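Diol-dehydratase (Roseburia inulinivorans, PDB 5I2A) probably dehydrates 1,2-propanediol as a B12-independent diol dehydratase of the glycyl radical enzyme family. Local coordinates at residues Pro48-Lys53 with Met204-Ser209. Sequence-based numbering, arbitrary orientation.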
loop_
_atom_site.group_PDB
_atom_site.type_symbol
_atom_site.label_atom_id
_atom_site.label_comp_id
_atom_site.label_asym_id
_atom_site.label_seq_id
_atom_site.Cartn_x
_atom_site.Cartn_y
_atom_site.Cartn_z
ATOM N N PRO A 48 5.142 7.984 -5.565
ATOM C CA PRO A 48 4.955 7.060 -4.442
ATOM C C PRO A 48 4.980 7.804 -3.111
ATOM O O PRO A 48 5.722 8.781 -2.972
ATOM C CB PRO A 48 6.154 6.111 -4.552
ATOM C CG PRO A 48 6.651 6.269 -5.952
ATOM C CD PRO A 48 6.381 7.688 -6.307
ATOM N N VAL A 49 4.183 7.332 -2.162
ATOM C CA VAL A 49 4.033 7.971 -0.863
ATOM C C VAL A 49 5.372 8.292 -0.193
ATOM O O VAL A 49 5.585 9.404 0.271
ATOM C CB VAL A 49 3.220 7.091 0.108
ATOM C CG1 VAL A 49 3.008 7.833 1.407
ATOM C CG2 VAL A 49 1.879 6.711 -0.504
ATOM N N VAL A 50 6.271 7.319 -0.146
ATOM C CA VAL A 50 7.479 7.519 0.622
ATOM C C VAL A 50 8.364 8.590 -0.037
ATOM O O VAL A 50 9.077 9.315 0.653
ATOM C CB VAL A 50 8.255 6.193 0.830
ATOM C CG1 VAL A 50 8.906 5.699 -0.464
ATOM C CG2 VAL A 50 9.298 6.373 1.916
ATOM N N MET A 51 8.300 8.700 -1.363
ATOM C CA MET A 51 9.040 9.741 -2.072
ATOM C C MET A 51 8.412 11.099 -1.769
ATOM O O MET A 51 9.114 12.094 -1.570
ATOM C CB MET A 51 9.064 9.482 -3.583
ATOM C CG MET A 51 9.773 10.578 -4.387
ATOM S SD MET A 51 11.475 10.894 -3.859
ATOM C CE MET A 51 12.235 9.292 -4.154
ATOM N N ARG A 52 7.090 11.135 -1.698
ATOM C CA ARG A 52 6.414 12.377 -1.351
ATOM C C ARG A 52 6.791 12.831 0.065
ATOM O O ARG A 52 6.952 14.031 0.294
ATOM C CB ARG A 52 4.902 12.230 -1.482
ATOM C CG ARG A 52 4.450 11.860 -2.913
ATOM C CD ARG A 52 2.936 11.817 -3.021
ATOM N NE ARG A 52 2.335 13.146 -2.998
ATOM C CZ ARG A 52 1.044 13.375 -2.773
ATOM N NH1 ARG A 52 0.220 12.367 -2.527
ATOM N NH2 ARG A 52 0.574 14.613 -2.785
ATOM N N LYS A 53 6.947 11.885 0.997
ATOM C CA LYS A 53 7.330 12.231 2.382
ATOM C C LYS A 53 8.751 12.807 2.421
ATOM O O LYS A 53 9.018 13.767 3.140
ATOM C CB LYS A 53 7.262 11.011 3.321
ATOM C CG LYS A 53 5.905 10.340 3.460
ATOM C CD LYS A 53 4.933 11.172 4.232
ATOM C CE LYS A 53 5.368 11.277 5.691
ATOM N NZ LYS A 53 4.550 12.278 6.382
ATOM N N MET A 204 14.070 0.597 -4.179
ATOM C CA MET A 204 14.901 1.692 -4.665
ATOM C C MET A 204 14.245 3.030 -4.390
ATOM O O MET A 204 14.934 3.980 -4.075
ATOM C CB MET A 204 15.203 1.543 -6.156
ATOM C CG MET A 204 16.230 0.452 -6.464
ATOM S SD MET A 204 17.868 0.843 -5.772
ATOM C CE MET A 204 18.039 2.503 -6.386
ATOM N N CYS A 205 12.917 3.110 -4.484
ATOM C CA CYS A 205 12.244 4.353 -4.120
ATOM C C CYS A 205 12.532 4.720 -2.644
ATOM O O CYS A 205 12.807 5.871 -2.331
ATOM C CB CYS A 205 10.737 4.258 -4.351
ATOM S SG CYS A 205 9.854 5.837 -4.166
ATOM N N PHE A 206 12.447 3.741 -1.752
ATOM C CA PHE A 206 12.706 3.968 -0.328
ATOM C C PHE A 206 14.153 4.411 -0.101
ATOM O O PHE A 206 14.403 5.375 0.613
ATOM C CB PHE A 206 12.401 2.706 0.483
ATOM C CG PHE A 206 12.782 2.806 1.926
ATOM C CD1 PHE A 206 12.083 3.632 2.791
ATOM C CD2 PHE A 206 13.850 2.074 2.423
ATOM C CE1 PHE A 206 12.446 3.727 4.129
ATOM C CE2 PHE A 206 14.209 2.159 3.759
ATOM C CZ PHE A 206 13.510 2.992 4.611
ATOM N N LEU A 207 15.097 3.715 -0.731
ATOM C CA LEU A 207 16.510 4.074 -0.613
ATOM C C LEU A 207 16.776 5.487 -1.168
ATOM O O LEU A 207 17.505 6.250 -0.552
ATOM C CB LEU A 207 17.400 3.031 -1.307
ATOM C CG LEU A 207 17.369 1.619 -0.689
ATOM C CD1 LEU A 207 18.268 0.632 -1.421
ATOM C CD2 LEU A 207 17.744 1.657 0.794
ATOM N N GLU A 208 16.179 5.848 -2.305
ATOM C CA GLU A 208 16.361 7.202 -2.839
ATOM C C GLU A 208 15.781 8.232 -1.887
ATOM O O GLU A 208 16.332 9.316 -1.732
ATOM C CB GLU A 208 15.703 7.378 -4.209
ATOM C CG GLU A 208 16.193 6.437 -5.290
ATOM C CD GLU A 208 17.451 6.913 -5.980
ATOM O OE1 GLU A 208 18.094 7.872 -5.487
ATOM O OE2 GLU A 208 17.790 6.324 -7.033
ATOM N N SER A 209 14.652 7.889 -1.273
ATOM C CA SER A 209 14.005 8.751 -0.289
ATOM C C SER A 209 14.907 9.032 0.912
ATOM O O SER A 209 14.902 10.133 1.452
ATOM C CB SER A 209 12.700 8.124 0.199
ATOM O OG SER A 209 11.766 8.063 -0.858
#
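Met51 bends across the interface between the first turn of helix 49-63 and the early part of helix 200-233, passing from Cys205 at its CB to Ser209 and Glu208 at its tip. Its CB lies 3.8 Å from Cys205 SG. CG then runs anti to the backbone N (chi1 177°), and two further bends of the same sense, at chi2 and chi3, fold the chain over toward the facing helix. SD passes Ser209 OG at 4.1 Å, and the terminal CE comes closer, 3.5 Å from that OG. The methyl thus lies against Ser209 OG, Glu208 CB and the carbonyl O of Cys205, the first two belonging to residues three and four positions on from Cys205, on one face of the helix.

Cys205 SG is a second focus of the packing. It touches CB of Met51, CG1 of Val50 and the ring of Pro48, whose CG is 3.7 Å from SG. The other branch of Val50, CG2, meets the edge of the Phe206 ring, near the ring plane, 4.0 Å from CD1. Ser209 OG lies against the backbone of Val50 and Met51, 3.3 Å from Val50 O, but its hydroxyl donates within its own helix, to Cys205 O at 2.8 Å. That carbonyl also accepts from Ser209 N, the two donors arriving from opposite faces of its plane.

The two helices thus meet by van der Waals packing. They form a near-parallel pair, distant in sequence, within the pyruvate formate lyase-like part of the chain: the axes of segments 49-53 and 204-209 run 5° apart, with a closest approach of 8.8 Å. Pro48, the N-cap residue of helix 49-63, and Cys205 also pack on Tyr140 of the second subunit, placing this end of the contact at the dimer interface. On the Val50 and Phe206 side lies helix 525-529, while helix 171-190 backs helix 200-233 through Leu207 and Glu208.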